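Pectinesterase A (Erwinia chrysanthemi, PDB 2NTP) hydrolyses the methyl esters of galacturonate units in pectin, releasing methanol and opening the way to maceration and soft rot of plant tissue. Local coordinates at residues V234-Y239 against M272-Y277; D167-G172 against D189-Y194; L220-S225 against G263-L268; F267-M272 against E303-G308. All coordinates share one frame; numbering follows the deposited sequence.

Contact 1 of 4, residues V234-Y239 against M272-Y277; sequences VPAKSY and MDNHIY
The carbonyl oxygen of His275 is gripped by two successive amides of the facing segment. Tyr239 N reaches His275 O at 2.8 Å in a straight bond, while Ser238 N, though only 2.7 Å from His275 O, approaches at a poor angle and makes a weak one. One residue earlier Lys237 N bonds Asn274 O at 2.8 Å, in the carbonyl plane and on a lone pair. The type II turn from Pro235 to Ser238 presents the amides of Lys237 and Ser238; across it Ser238 OG ties back to Pro235 O. Beyond the turn the chains run parallel, and Tyr277 N closes on Tyr239 O at 3.0 Å. The imidazole of His275, swung between its own backbone N and carbonyl carbon (chi1 64°), turns its edge to the face of the Tyr239 ring in an offset edge-to-face pair, planes at 69°; His275 CD2 lies 3.8 Å from Tyr239 CB. The ring of Tyr277 lays a face against Tyr239 O, and its hydroxyl is held by Asp280. A water accepts from Lys237 NZ and donates to Ile276 O. The Tyr239 hydroxyl bonds the carbonyl of Arg193, and Tyr277 packs on the substrate-binding Tyr206, so this parallel pairing of strands 239-242 and 276-278 in the beta-helix lies beside the substrate-binding residues, the Tyr277 side chain about 8 Å from a bound galacturonate.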
loop_
_atom_site.group_PDB
_atom_site.type_symbol
_atom_site.label_atom_id
_atom_site.label_comp_id
_atom_site.label_asym_id
_atom_site.label_seq_id
_atom_site.Cartn_x
_atom_site.Cartn_y
_atom_site.Cartn_z
ATOM N N VAL A 234 -11.465 -17.296 4.889
ATOM C CA VAL A 234 -11.942 -16.018 4.359
ATOM C C VAL A 234 -13.242 -16.288 3.584
ATOM O O VAL A 234 -13.216 -16.954 2.542
ATOM C CB VAL A 234 -10.892 -15.335 3.447
ATOM C CG1 VAL A 234 -11.447 -14.029 2.876
ATOM C CG2 VAL A 234 -9.594 -15.069 4.217
ATOM N N PRO A 235 -14.385 -15.785 4.097
ATOM C CA PRO A 235 -15.686 -16.119 3.520
ATOM C C PRO A 235 -15.899 -15.620 2.095
ATOM O O PRO A 235 -15.273 -14.651 1.657
ATOM C CB PRO A 235 -16.685 -15.436 4.471
ATOM C CG PRO A 235 -15.911 -15.214 5.746
ATOM C CD PRO A 235 -14.529 -14.895 5.263
ATOM N N ALA A 236 -16.789 -16.292 1.371
ATOM C CA ALA A 236 -17.229 -15.781 0.085
ATOM C C ALA A 236 -17.914 -14.434 0.304
ATOM O O ALA A 236 -18.580 -14.228 1.323
ATOM C CB ALA A 236 -18.180 -16.763 -0.580
ATOM N N LYS A 237 -17.720 -13.519 -0.644
ATOM C CA LYS A 237 -18.377 -12.202 -0.638
ATOM C C LYS A 237 -18.124 -11.394 0.642
ATOM O O LYS A 237 -19.038 -10.767 1.188
ATOM C CB LYS A 237 -19.878 -12.347 -0.929
ATOM C CG LYS A 237 -20.155 -12.957 -2.291
ATOM C CD LYS A 237 -21.631 -12.911 -2.653
ATOM C CE LYS A 237 -21.886 -13.616 -3.979
ATOM N NZ LYS A 237 -21.207 -12.960 -5.138
ATOM N N SER A 238 -16.872 -11.415 1.099
ATOM C CA SER A 238 -16.457 -10.733 2.334
ATOM C C SER A 238 -15.587 -9.503 2.076
ATOM O O SER A 238 -15.377 -8.695 2.982
ATOM C CB SER A 238 -15.709 -11.702 3.262
ATOM O OG SER A 238 -14.556 -12.225 2.626
ATOM N N TYR A 239 -15.087 -9.371 0.847
ATOM C CA TYR A 239 -14.155 -8.292 0.486
ATOM C C TYR A 239 -14.621 -7.416 -0.671
ATOM O O TYR A 239 -15.077 -7.915 -1.700
ATOM C CB TYR A 239 -12.776 -8.870 0.159
ATOM C CG TYR A 239 -11.861 -8.935 1.355
ATOM C CD1 TYR A 239 -11.929 -10.001 2.259
ATOM C CD2 TYR A 239 -10.936 -7.921 1.597
ATOM C CE1 TYR A 239 -11.090 -10.056 3.363
ATOM C CE2 TYR A 239 -10.099 -7.967 2.698
ATOM C CZ TYR A 239 -10.181 -9.031 3.580
ATOM O OH TYR A 239 -9.348 -9.065 4.669
ATOM N N MET A 272 -9.767 -13.135 -9.684
ATOM C CA MET A 272 -10.401 -12.819 -8.410
ATOM C C MET A 272 -11.088 -14.055 -7.877
ATOM O O MET A 272 -11.914 -14.649 -8.571
ATOM C CB MET A 272 -11.439 -11.709 -8.584
ATOM C CG MET A 272 -10.884 -10.395 -9.080
ATOM S SD MET A 272 -12.177 -9.230 -9.515
ATOM C CE MET A 272 -11.160 -7.845 -10.017
ATOM N N ASP A 273 -10.757 -14.439 -6.647
ATOM C CA ASP A 273 -11.492 -15.508 -5.976
ATOM C C ASP A 273 -12.835 -14.991 -5.458
ATOM O O ASP A 273 -13.107 -13.781 -5.493
ATOM C CB ASP A 273 -10.668 -16.129 -4.847
ATOM C CG ASP A 273 -11.054 -17.583 -4.566
ATOM O OD1 ASP A 273 -12.055 -18.092 -5.138
ATOM O OD2 ASP A 273 -10.345 -18.228 -3.768
ATOM N N ASN A 274 -13.680 -15.906 -4.982
ATOM C CA ASN A 274 -15.057 -15.551 -4.649
ATOM C C ASN A 274 -15.247 -14.809 -3.325
ATOM O O ASN A 274 -16.377 -14.548 -2.934
ATOM C CB ASN A 274 -15.994 -16.777 -4.740
ATOM C CG ASN A 274 -15.860 -17.719 -3.561
ATOM O OD1 ASN A 274 -15.064 -17.499 -2.650
ATOM N ND2 ASN A 274 -16.659 -18.784 -3.571
ATOM N N HIS A 275 -14.152 -14.459 -2.649
ATOM C CA HIS A 275 -14.244 -13.576 -1.482
ATOM C C HIS A 275 -14.679 -12.160 -1.897
ATOM O O HIS A 275 -15.201 -11.393 -1.083
ATOM C CB HIS A 275 -12.935 -13.573 -0.669
ATOM C CG HIS A 275 -11.748 -13.028 -1.407
ATOM N ND1 HIS A 275 -11.204 -13.640 -2.518
ATOM C CD2 HIS A 275 -10.976 -11.941 -1.165
ATOM C CE1 HIS A 275 -10.163 -12.944 -2.938
ATOM N NE2 HIS A 275 -10.005 -11.906 -2.134
ATOM N N ILE A 276 -14.494 -11.840 -3.174
ATOM C CA ILE A 276 -14.856 -10.536 -3.729
ATOM C C ILE A 276 -16.359 -10.449 -4.013
ATOM O O ILE A 276 -16.917 -11.317 -4.702
ATOM C CB ILE A 276 -14.064 -10.247 -5.042
ATOM C CG1 ILE A 276 -12.548 -10.174 -4.785
ATOM C CG2 ILE A 276 -14.579 -8.971 -5.727
ATOM C CD1 ILE A 276 -12.108 -9.128 -3.738
ATOM N N TYR A 277 -17.004 -9.402 -3.494
ATOM C CA TYR A 277 -18.429 -9.152 -3.769
ATOM C C TYR A 277 -18.679 -8.013 -4.761
ATOM O O TYR A 277 -19.777 -7.906 -5.325
ATOM C CB TYR A 277 -19.229 -8.928 -2.473
ATOM C CG TYR A 277 -18.786 -7.744 -1.637
ATOM C CD1 TYR A 277 -19.124 -6.435 -1.996
ATOM C CD2 TYR A 277 -18.043 -7.934 -0.475
ATOM C CE1 TYR A 277 -18.710 -5.345 -1.221
ATOM C CE2 TYR A 277 -17.630 -6.850 0.308
ATOM C CZ TYR A 277 -17.967 -5.567 -0.072
ATOM O OH TYR A 277 -17.556 -4.504 0.699
HETATM O O HOH W 1 -18.559 -12.959 -6.040
#

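Contact 2 of 4, residues D167-G172 against D189-Y194; sequences DCRISG and DLVSRY
Arg169 and Val191 meet at an angle on one face of two parallel strands: the arginine, extended from CG to NE with CG anti to its own amide nitrogen (chi1 -171°), lays a face of its guanidinium over Val191 CG2, which stands 3.8 Å from the plane and toward its rim. On the other face Ile170 and Leu190 lie side by side and point the same way, with Ile170 CB 4.0 Å from Leu190 CD2. Arg193 folds back beside Gly172, its CG 3.4 Å from Gly172 O; its CD lies 3.8 Å from Ser171 OG, and the bend at chi3 (79°) turns the guanidinium off the line of the chain. Its charged end is taken up by Glu230 and Gly151, with Tyr152 in a cation-pi contact. Asp189 pairs with Arg226. Five backbone bonds join the strands, from Asp189 N to Cys168 O through Arg193 N to Gly172 O. Cys168 is disulfide-bonded to Cys188. Such in-register parallel pairing of successive coils is the hallmark of the right-handed parallel beta-helix.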
loop_
_atom_site.group_PDB
_atom_site.type_symbol
_atom_site.label_atom_id
_atom_site.label_comp_id
_atom_site.label_asym_id
_atom_site.label_seq_id
_atom_site.Cartn_x
_atom_site.Cartn_y
_atom_site.Cartn_z
ATOM N N ASP A 167 5.699 -7.964 -9.773
ATOM C CA ASP A 167 6.005 -9.292 -9.223
ATOM C C ASP A 167 5.962 -9.248 -7.700
ATOM O O ASP A 167 6.865 -9.740 -7.014
ATOM C CB ASP A 167 7.369 -9.809 -9.719
ATOM C CG ASP A 167 7.498 -9.786 -11.237
ATOM O OD1 ASP A 167 6.471 -9.790 -11.952
ATOM O OD2 ASP A 167 8.650 -9.767 -11.721
ATOM N N CYS A 168 4.891 -8.661 -7.183
ATOM C CA CYS A 168 4.831 -8.305 -5.783
ATOM C C CYS A 168 3.779 -9.104 -5.019
ATOM O O CYS A 168 2.909 -9.739 -5.616
ATOM C CB CYS A 168 4.615 -6.793 -5.647
ATOM S SG CYS A 168 2.914 -6.184 -5.775
ATOM N N ARG A 169 3.901 -9.103 -3.694
ATOM C CA ARG A 169 2.849 -9.614 -2.820
ATOM C C ARG A 169 2.445 -8.491 -1.886
ATOM O O ARG A 169 3.301 -7.820 -1.311
ATOM C CB ARG A 169 3.325 -10.835 -2.018
ATOM C CG ARG A 169 2.209 -11.567 -1.242
ATOM C CD ARG A 169 2.815 -12.564 -0.251
ATOM N NE ARG A 169 1.832 -13.404 0.451
ATOM C CZ ARG A 169 1.315 -13.143 1.654
ATOM N NH1 ARG A 169 1.643 -12.034 2.314
ATOM N NH2 ARG A 169 0.440 -13.991 2.192
ATOM N N ILE A 170 1.140 -8.259 -1.765
ATOM C CA ILE A 170 0.623 -7.271 -0.813
ATOM C C ILE A 170 -0.543 -7.897 -0.062
ATOM O O ILE A 170 -1.489 -8.378 -0.679
ATOM C CB ILE A 170 0.168 -5.955 -1.505
ATOM C CG1 ILE A 170 1.303 -5.366 -2.361
ATOM C CG2 ILE A 170 -0.316 -4.945 -0.453
ATOM C CD1 ILE A 170 0.906 -4.174 -3.240
ATOM N N SER A 171 -0.460 -7.903 1.266
ATOM C CA SER A 171 -1.501 -8.486 2.101
ATOM C C SER A 171 -2.121 -7.437 3.007
ATOM O O SER A 171 -1.474 -6.446 3.364
ATOM C CB SER A 171 -0.939 -9.631 2.952
ATOM O OG SER A 171 -0.135 -9.145 4.006
ATOM N N GLY A 172 -3.375 -7.671 3.384
ATOM C CA GLY A 172 -4.070 -6.774 4.297
ATOM C C GLY A 172 -5.553 -7.051 4.422
ATOM O O GLY A 172 -6.072 -8.046 3.906
ATOM N N ASP A 189 0.312 -10.474 -6.349
ATOM C CA ASP A 189 -0.677 -11.194 -5.561
ATOM C C ASP A 189 -1.198 -10.262 -4.482
ATOM O O ASP A 189 -0.440 -9.819 -3.618
ATOM C CB ASP A 189 -0.068 -12.434 -4.911
ATOM C CG ASP A 189 0.049 -13.603 -5.870
ATOM O OD1 ASP A 189 -0.329 -13.459 -7.045
ATOM O OD2 ASP A 189 0.526 -14.668 -5.438
ATOM N N LEU A 190 -2.488 -9.965 -4.541
ATOM C CA LEU A 190 -3.125 -9.123 -3.535
ATOM C C LEU A 190 -3.920 -10.035 -2.617
ATOM O O LEU A 190 -4.899 -10.659 -3.043
ATOM C CB LEU A 190 -4.018 -8.062 -4.194
ATOM C CG LEU A 190 -3.353 -7.168 -5.260
ATOM C CD1 LEU A 190 -4.332 -6.116 -5.763
ATOM C CD2 LEU A 190 -2.068 -6.496 -4.757
ATOM N N VAL A 191 -3.475 -10.120 -1.365
ATOM C CA VAL A 191 -3.911 -11.167 -0.444
ATOM C C VAL A 191 -4.842 -10.619 0.639
ATOM O O VAL A 191 -4.408 -9.881 1.525
ATOM C CB VAL A 191 -2.689 -11.893 0.196
ATOM C CG1 VAL A 191 -3.139 -13.053 1.077
ATOM C CG2 VAL A 191 -1.715 -12.381 -0.890
ATOM N N SER A 192 -6.122 -10.985 0.548
ATOM C CA SER A 192 -7.133 -10.584 1.531
ATOM C C SER A 192 -7.065 -11.497 2.748
ATOM O O SER A 192 -7.168 -12.726 2.622
ATOM C CB SER A 192 -8.532 -10.654 0.923
ATOM O OG SER A 192 -8.722 -9.665 -0.064
ATOM N N ARG A 193 -6.924 -10.891 3.919
ATOM C CA ARG A 193 -6.636 -11.644 5.136
ATOM C C ARG A 193 -7.871 -11.970 5.967
ATOM O O ARG A 193 -8.883 -11.251 5.945
ATOM C CB ARG A 193 -5.576 -10.918 5.974
ATOM C CG ARG A 193 -4.283 -10.648 5.197
ATOM C CD ARG A 193 -3.188 -10.085 6.091
ATOM N NE ARG A 193 -2.528 -11.125 6.887
ATOM C CZ ARG A 193 -1.441 -10.922 7.628
ATOM N NH1 ARG A 193 -0.886 -9.716 7.684
ATOM N NH2 ARG A 193 -0.906 -11.930 8.310
ATOM N N TYR A 194 -7.768 -13.068 6.707
ATOM C CA TYR A 194 -8.834 -13.525 7.586
ATOM C C TYR A 194 -9.061 -12.561 8.754
ATOM O O TYR A 194 -8.107 -12.074 9.368
ATOM C CB TYR A 194 -8.496 -14.923 8.104
ATOM C CG TYR A 194 -9.480 -15.439 9.126
ATOM C CD1 TYR A 194 -10.769 -15.827 8.745
ATOM C CD2 TYR A 194 -9.131 -15.531 10.468
ATOM C CE1 TYR A 194 -11.682 -16.297 9.682
ATOM C CE2 TYR A 194 -10.039 -16.001 11.410
ATOM C CZ TYR A 194 -11.311 -16.379 11.009
ATOM O OH TYR A 194 -12.220 -16.845 11.937
#

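Contact 3 of 4, residues L220-S225 against G263-L268; sequences LVITNS and GQTVFL
Ile222 and Phe267 stand side by side on one face of two neighbouring rungs of the parallel beta-helix, pointing the same way. Ile222 CB touches Phe267 CD2 at 3.7 Å, and a chi2 of 98°, off the staggered positions, swings Ile222 CD1 over a face of the ring, 4.3 Å from its centroid and 22° off the normal, a CH-pi contact. The same CD1 methyl meets Thr265 CG2 at 3.9 Å. On the reverse face Leu268 CD1 fits against both Val221 CG1 and Thr223 CG2. Behind these side chains, five backbone hydrogen bonds hold the register, Leu220 opposite Thr265 through Thr223 opposite Leu268; Ile222 N to Val266 O is almost perfectly straight (2.8 Å, 179°). Farther out, Thr265 OG1 bonds Thr208, Thr223 OG1 is held by Asn186, and Gln264 OE1 accepts from the amide of Gly219. Strand 182-186 pairs with 220-223 on the edge away from 264-268, and strand 300-304 with the other edge of 264-268. The last cross-strand bond, Asn224 N to Leu268 O at 3.0 Å, carries the pairing past the end of strand 220-223, where Ser225 OG reaches back to Thr223 O at 2.9 Å, standing well above that carbonyl's plane.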
loop_
_atom_site.group_PDB
_atom_site.type_symbol
_atom_site.label_atom_id
_atom_site.label_comp_id
_atom_site.label_asym_id
_atom_site.label_seq_id
_atom_site.Cartn_x
_atom_site.Cartn_y
_atom_site.Cartn_z
ATOM N N LEU A 220 -5.187 4.167 -8.818
ATOM C CA LEU A 220 -4.702 2.807 -8.585
ATOM C C LEU A 220 -5.077 1.933 -9.768
ATOM O O LEU A 220 -6.264 1.764 -10.070
ATOM C CB LEU A 220 -5.280 2.241 -7.284
ATOM C CG LEU A 220 -5.224 3.176 -6.065
ATOM C CD1 LEU A 220 -5.933 2.549 -4.881
ATOM C CD2 LEU A 220 -3.788 3.546 -5.702
ATOM N N VAL A 221 -4.062 1.393 -10.439
ATOM C CA VAL A 221 -4.266 0.582 -11.640
ATOM C C VAL A 221 -3.622 -0.781 -11.417
ATOM O O VAL A 221 -2.406 -0.881 -11.211
ATOM C CB VAL A 221 -3.707 1.278 -12.909
ATOM C CG1 VAL A 221 -3.981 0.436 -14.162
ATOM C CG2 VAL A 221 -4.308 2.687 -13.067
ATOM N N ILE A 222 -4.447 -1.825 -11.433
ATOM C CA ILE A 222 -3.986 -3.184 -11.133
ATOM C C ILE A 222 -4.107 -4.050 -12.388
ATOM O O ILE A 222 -5.208 -4.233 -12.913
ATOM C CB ILE A 222 -4.777 -3.809 -9.945
ATOM C CG1 ILE A 222 -4.513 -3.039 -8.646
ATOM C CG2 ILE A 222 -4.389 -5.275 -9.734
ATOM C CD1 ILE A 222 -5.581 -2.021 -8.295
ATOM N N THR A 223 -2.978 -4.568 -12.865
ATOM C CA THR A 223 -2.945 -5.308 -14.136
ATOM C C THR A 223 -2.318 -6.691 -13.986
ATOM O O THR A 223 -1.334 -6.859 -13.260
ATOM C CB THR A 223 -2.175 -4.528 -15.255
ATOM O OG1 THR A 223 -0.791 -4.398 -14.906
ATOM C CG2 THR A 223 -2.769 -3.148 -15.477
ATOM N N ASN A 224 -2.888 -7.672 -14.686
ATOM C CA ASN A 224 -2.293 -9.010 -14.789
ATOM C C ASN A 224 -1.949 -9.590 -13.420
ATOM O O ASN A 224 -0.892 -10.199 -13.231
ATOM C CB ASN A 224 -1.047 -8.972 -15.684
ATOM C CG ASN A 224 -1.294 -8.261 -17.010
ATOM O OD1 ASN A 224 -0.569 -7.326 -17.374
ATOM N ND2 ASN A 224 -2.315 -8.695 -17.735
ATOM N N SER A 225 -2.855 -9.399 -12.468
ATOM C CA SER A 225 -2.596 -9.766 -11.086
ATOM C C SER A 225 -3.552 -10.842 -10.588
ATOM O O SER A 225 -4.375 -11.361 -11.345
ATOM C CB SER A 225 -2.659 -8.516 -10.202
ATOM O OG SER A 225 -1.537 -7.687 -10.454
ATOM N N GLY A 263 -11.878 8.893 -6.095
ATOM C CA GLY A 263 -10.820 7.920 -6.345
ATOM C C GLY A 263 -11.017 7.040 -7.557
ATOM O O GLY A 263 -12.148 6.781 -7.971
ATOM N N GLN A 264 -9.898 6.597 -8.125
ATOM C CA GLN A 264 -9.905 5.652 -9.233
ATOM C C GLN A 264 -9.223 4.352 -8.835
ATOM O O GLN A 264 -8.099 4.368 -8.336
ATOM C CB GLN A 264 -9.211 6.242 -10.468
ATOM C CG GLN A 264 -9.139 5.273 -11.655
ATOM C CD GLN A 264 -8.186 5.745 -12.736
ATOM O OE1 GLN A 264 -6.984 5.475 -12.687
ATOM N NE2 GLN A 264 -8.725 6.456 -13.726
ATOM N N THR A 265 -9.919 3.238 -9.052
ATOM C CA THR A 265 -9.301 1.916 -9.028
ATOM C C THR A 265 -9.764 1.185 -10.273
ATOM O O THR A 265 -10.973 1.045 -10.504
ATOM C CB THR A 265 -9.697 1.088 -7.787
ATOM O OG1 THR A 265 -9.264 1.762 -6.603
ATOM C CG2 THR A 265 -9.041 -0.285 -7.835
ATOM N N VAL A 266 -8.800 0.741 -11.078
ATOM C CA VAL A 266 -9.098 -0.028 -12.285
ATOM C C VAL A 266 -8.356 -1.360 -12.243
ATOM O O VAL A 266 -7.139 -1.393 -12.018
ATOM C CB VAL A 266 -8.735 0.752 -13.570
ATOM C CG1 VAL A 266 -9.100 -0.063 -14.804
ATOM C CG2 VAL A 266 -9.451 2.102 -13.599
ATOM N N PHE A 267 -9.106 -2.446 -12.434
ATOM C CA PHE A 267 -8.547 -3.793 -12.541
ATOM C C PHE A 267 -8.593 -4.227 -13.996
ATOM O O PHE A 267 -9.654 -4.183 -14.620
ATOM C CB PHE A 267 -9.347 -4.796 -11.705
ATOM C CG PHE A 267 -9.187 -4.624 -10.223
ATOM C CD1 PHE A 267 -10.045 -3.789 -9.508
ATOM C CD2 PHE A 267 -8.186 -5.308 -9.530
ATOM C CE1 PHE A 267 -9.901 -3.629 -8.134
ATOM C CE2 PHE A 267 -8.036 -5.152 -8.154
ATOM C CZ PHE A 267 -8.897 -4.311 -7.455
ATOM N N LEU A 268 -7.450 -4.657 -14.525
ATOM C CA LEU A 268 -7.399 -5.213 -15.879
ATOM C C LEU A 268 -6.758 -6.594 -15.893
ATOM O O LEU A 268 -5.698 -6.793 -15.299
ATOM C CB LEU A 268 -6.658 -4.284 -16.842
ATOM C CG LEU A 268 -7.150 -2.839 -16.957
ATOM C CD1 LEU A 268 -6.241 -1.929 -16.140
ATOM C CD2 LEU A 268 -7.178 -2.402 -18.412
#

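Contact 4 of 4, residues F267-M272 against E303-G308; sequences FLNTSM and EYKSYG
Tyr307 sets its CG between its own amide nitrogen and carbonyl carbon (chi1 62°), which folds the ring back over Ser271; Met272, extended beyond CG (chi2 171°), sends its methyl toward Glu303. Ser271 CB presses on a face of the tyrosine ring, 3.7 Å from the centroid, in a CH-pi contact. Met272 CE comes within 3.4 Å of Glu303 OE2 and equally near Ser306 OG. These two oxygens are joined, since Ser306 OG donates to Glu303 OE2 at 2.8 Å, and Glu303 OE1 forms a salt bridge with Arg317, so the carboxylate is tied at both oxygens. Leu268 CD2 leans on Tyr304 CB, and the Asn269 amide runs beside the Tyr304 ring with the planes nearly perpendicular, while Asn269 ND2 lies 3.6 Å from Lys305 CB. The backbones pair on both sides of the bend at Asn269 and Lys305: Tyr304 N to Phe267 O and Asn269 N to Tyr304 O before it, Tyr307 N to Thr270 O and Met272 N to Tyr307 O after it. Of the bridging waters, one joins Thr270 N, Tyr304 O and Ser306 OG, another Asn269 O and the Tyr307 hydroxyl. Strand 300-304 is an edge strand of its sheet, next to 264-268; strand 226-229 flanks 271-272 on the side away from 303-308, and the Tyr304 hydroxyl reaches Asp322 at the start of helix 322-325.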
loop_
_atom_site.group_PDB
_atom_site.type_symbol
_atom_site.label_atom_id
_atom_site.label_comp_id
_atom_site.label_asym_id
_atom_site.label_seq_id
_atom_site.Cartn_x
_atom_site.Cartn_y
_atom_site.Cartn_z
ATOM N N PHE A 267 -9.106 -2.446 -12.434
ATOM C CA PHE A 267 -8.547 -3.793 -12.541
ATOM C C PHE A 267 -8.593 -4.227 -13.996
ATOM O O PHE A 267 -9.654 -4.183 -14.620
ATOM C CB PHE A 267 -9.347 -4.796 -11.705
ATOM C CG PHE A 267 -9.187 -4.624 -10.223
ATOM C CD1 PHE A 267 -10.045 -3.789 -9.508
ATOM C CD2 PHE A 267 -8.186 -5.308 -9.530
ATOM C CE1 PHE A 267 -9.901 -3.629 -8.134
ATOM C CE2 PHE A 267 -8.036 -5.152 -8.154
ATOM C CZ PHE A 267 -8.897 -4.311 -7.455
ATOM N N LEU A 268 -7.450 -4.657 -14.525
ATOM C CA LEU A 268 -7.399 -5.213 -15.879
ATOM C C LEU A 268 -6.758 -6.594 -15.893
ATOM O O LEU A 268 -5.698 -6.793 -15.299
ATOM C CB LEU A 268 -6.658 -4.284 -16.842
ATOM C CG LEU A 268 -7.150 -2.839 -16.957
ATOM C CD1 LEU A 268 -6.241 -1.929 -16.140
ATOM C CD2 LEU A 268 -7.178 -2.402 -18.412
ATOM N N ASN A 269 -7.413 -7.539 -16.571
ATOM C CA ASN A 269 -6.883 -8.900 -16.749
ATOM C C ASN A 269 -6.412 -9.529 -15.432
ATOM O O ASN A 269 -5.322 -10.113 -15.350
ATOM C CB ASN A 269 -5.749 -8.891 -17.787
ATOM C CG ASN A 269 -6.202 -8.361 -19.144
ATOM O OD1 ASN A 269 -5.728 -7.319 -19.611
ATOM N ND2 ASN A 269 -7.126 -9.076 -19.778
ATOM N N THR A 270 -7.251 -9.413 -14.407
ATOM C CA THR A 270 -6.892 -9.835 -13.058
ATOM C C THR A 270 -7.822 -10.939 -12.552
ATOM O O THR A 270 -9.036 -10.859 -12.723
ATOM C CB THR A 270 -6.853 -8.606 -12.111
ATOM O OG1 THR A 270 -5.699 -7.824 -12.429
ATOM C CG2 THR A 270 -6.780 -9.015 -10.641
ATOM N N SER A 271 -7.242 -11.976 -11.951
ATOM C CA SER A 271 -8.038 -13.058 -11.376
ATOM C C SER A 271 -8.575 -12.651 -10.010
ATOM O O SER A 271 -7.927 -11.907 -9.273
ATOM C CB SER A 271 -7.242 -14.359 -11.272
ATOM O OG SER A 271 -6.191 -14.257 -10.342
ATOM N N MET A 272 -9.767 -13.135 -9.684
ATOM C CA MET A 272 -10.401 -12.819 -8.410
ATOM C C MET A 272 -11.088 -14.055 -7.877
ATOM O O MET A 272 -11.914 -14.649 -8.571
ATOM C CB MET A 272 -11.439 -11.709 -8.584
ATOM C CG MET A 272 -10.884 -10.395 -9.080
ATOM S SD MET A 272 -12.177 -9.230 -9.515
ATOM C CE MET A 272 -11.160 -7.845 -10.017
ATOM N N GLU A 303 -13.519 -2.399 -14.149
ATOM C CA GLU A 303 -12.829 -3.650 -14.430
ATOM C C GLU A 303 -12.730 -3.884 -15.932
ATOM O O GLU A 303 -13.520 -3.348 -16.714
ATOM C CB GLU A 303 -13.563 -4.831 -13.800
ATOM C CG GLU A 303 -13.451 -4.919 -12.296
ATOM C CD GLU A 303 -14.398 -5.949 -11.733
ATOM O OE1 GLU A 303 -15.543 -5.581 -11.406
ATOM O OE2 GLU A 303 -14.004 -7.129 -11.643
ATOM N N TYR A 304 -11.760 -4.702 -16.318
ATOM C CA TYR A 304 -11.632 -5.147 -17.691
ATOM C C TYR A 304 -11.154 -6.590 -17.677
ATOM O O TYR A 304 -10.068 -6.885 -17.191
ATOM C CB TYR A 304 -10.656 -4.258 -18.465
ATOM C CG TYR A 304 -10.465 -4.675 -19.911
ATOM C CD1 TYR A 304 -11.446 -4.415 -20.870
ATOM C CD2 TYR A 304 -9.301 -5.326 -20.318
ATOM C CE1 TYR A 304 -11.269 -4.793 -22.199
ATOM C CE2 TYR A 304 -9.112 -5.707 -21.647
ATOM C CZ TYR A 304 -10.100 -5.439 -22.579
ATOM O OH TYR A 304 -9.914 -5.820 -23.892
ATOM N N LYS A 305 -12.002 -7.479 -18.182
ATOM C CA LYS A 305 -11.685 -8.901 -18.331
ATOM C C LYS A 305 -11.163 -9.563 -17.047
ATOM O O LYS A 305 -10.184 -10.313 -17.069
ATOM C CB LYS A 305 -10.747 -9.123 -19.530
ATOM C CG LYS A 305 -11.377 -8.660 -20.839
ATOM C CD LYS A 305 -10.575 -9.064 -22.058
ATOM C CE LYS A 305 -11.391 -8.811 -23.320
ATOM N NZ LYS A 305 -10.691 -9.248 -24.563
ATOM N N SER A 306 -11.831 -9.278 -15.929
ATOM C CA SER A 306 -11.576 -10.024 -14.708
ATOM C C SER A 306 -11.957 -11.485 -14.944
ATOM O O SER A 306 -12.800 -11.790 -15.790
ATOM C CB SER A 306 -12.363 -9.448 -13.532
ATOM O OG SER A 306 -11.994 -8.107 -13.270
ATOM N N TYR A 307 -11.317 -12.388 -14.215
ATOM C CA TYR A 307 -11.670 -13.802 -14.291
ATOM C C TYR A 307 -11.572 -14.440 -12.907
ATOM O O TYR A 307 -11.199 -13.772 -11.940
ATOM C CB TYR A 307 -10.837 -14.530 -15.362
ATOM C CG TYR A 307 -9.345 -14.545 -15.124
ATOM C CD1 TYR A 307 -8.567 -13.404 -15.354
ATOM C CD2 TYR A 307 -8.705 -15.705 -14.698
ATOM C CE1 TYR A 307 -7.188 -13.416 -15.138
ATOM C CE2 TYR A 307 -7.329 -15.733 -14.490
ATOM C CZ TYR A 307 -6.578 -14.584 -14.709
ATOM O OH TYR A 307 -5.214 -14.610 -14.487
ATOM N N GLY A 308 -11.942 -15.711 -12.802
ATOM C CA GLY A 308 -12.051 -16.368 -11.496
ATOM C C GLY A 308 -13.420 -16.153 -10.879
ATOM O O GLY A 308 -14.194 -15.313 -11.346
HETATM O O HOH W 2 -3.956 -12.227 -14.008
HETATM O O HOH W 3 -8.218 -11.409 -18.789
HETATM O O HOH W 4 -9.491 -7.495 -14.214
#

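Contact 2 closes before any of the others opens, pairing two coils of the beta-helix along strands 169-172 and 189-192. Contacts 3 and 4, their centres about 9 Å apart, share Phe267 and Leu268: strand 264-268 pairs with 220-223 in one and with 300-304 in the other, carrying the parallel sheet to its edge. Contact 1 opens at 234-239, inside the span of contact 3, and closes on 272-277 before contact 4 closes on 303-308; it shares Met272 with contact 4, their centres about 14 Å apart. It meets contact 2, centres about 13 Å apart, through Tyr239 and Arg193. Together they bind successive coils along three sheets, with contacts 1 and 2 nearer the substrate-binding residues.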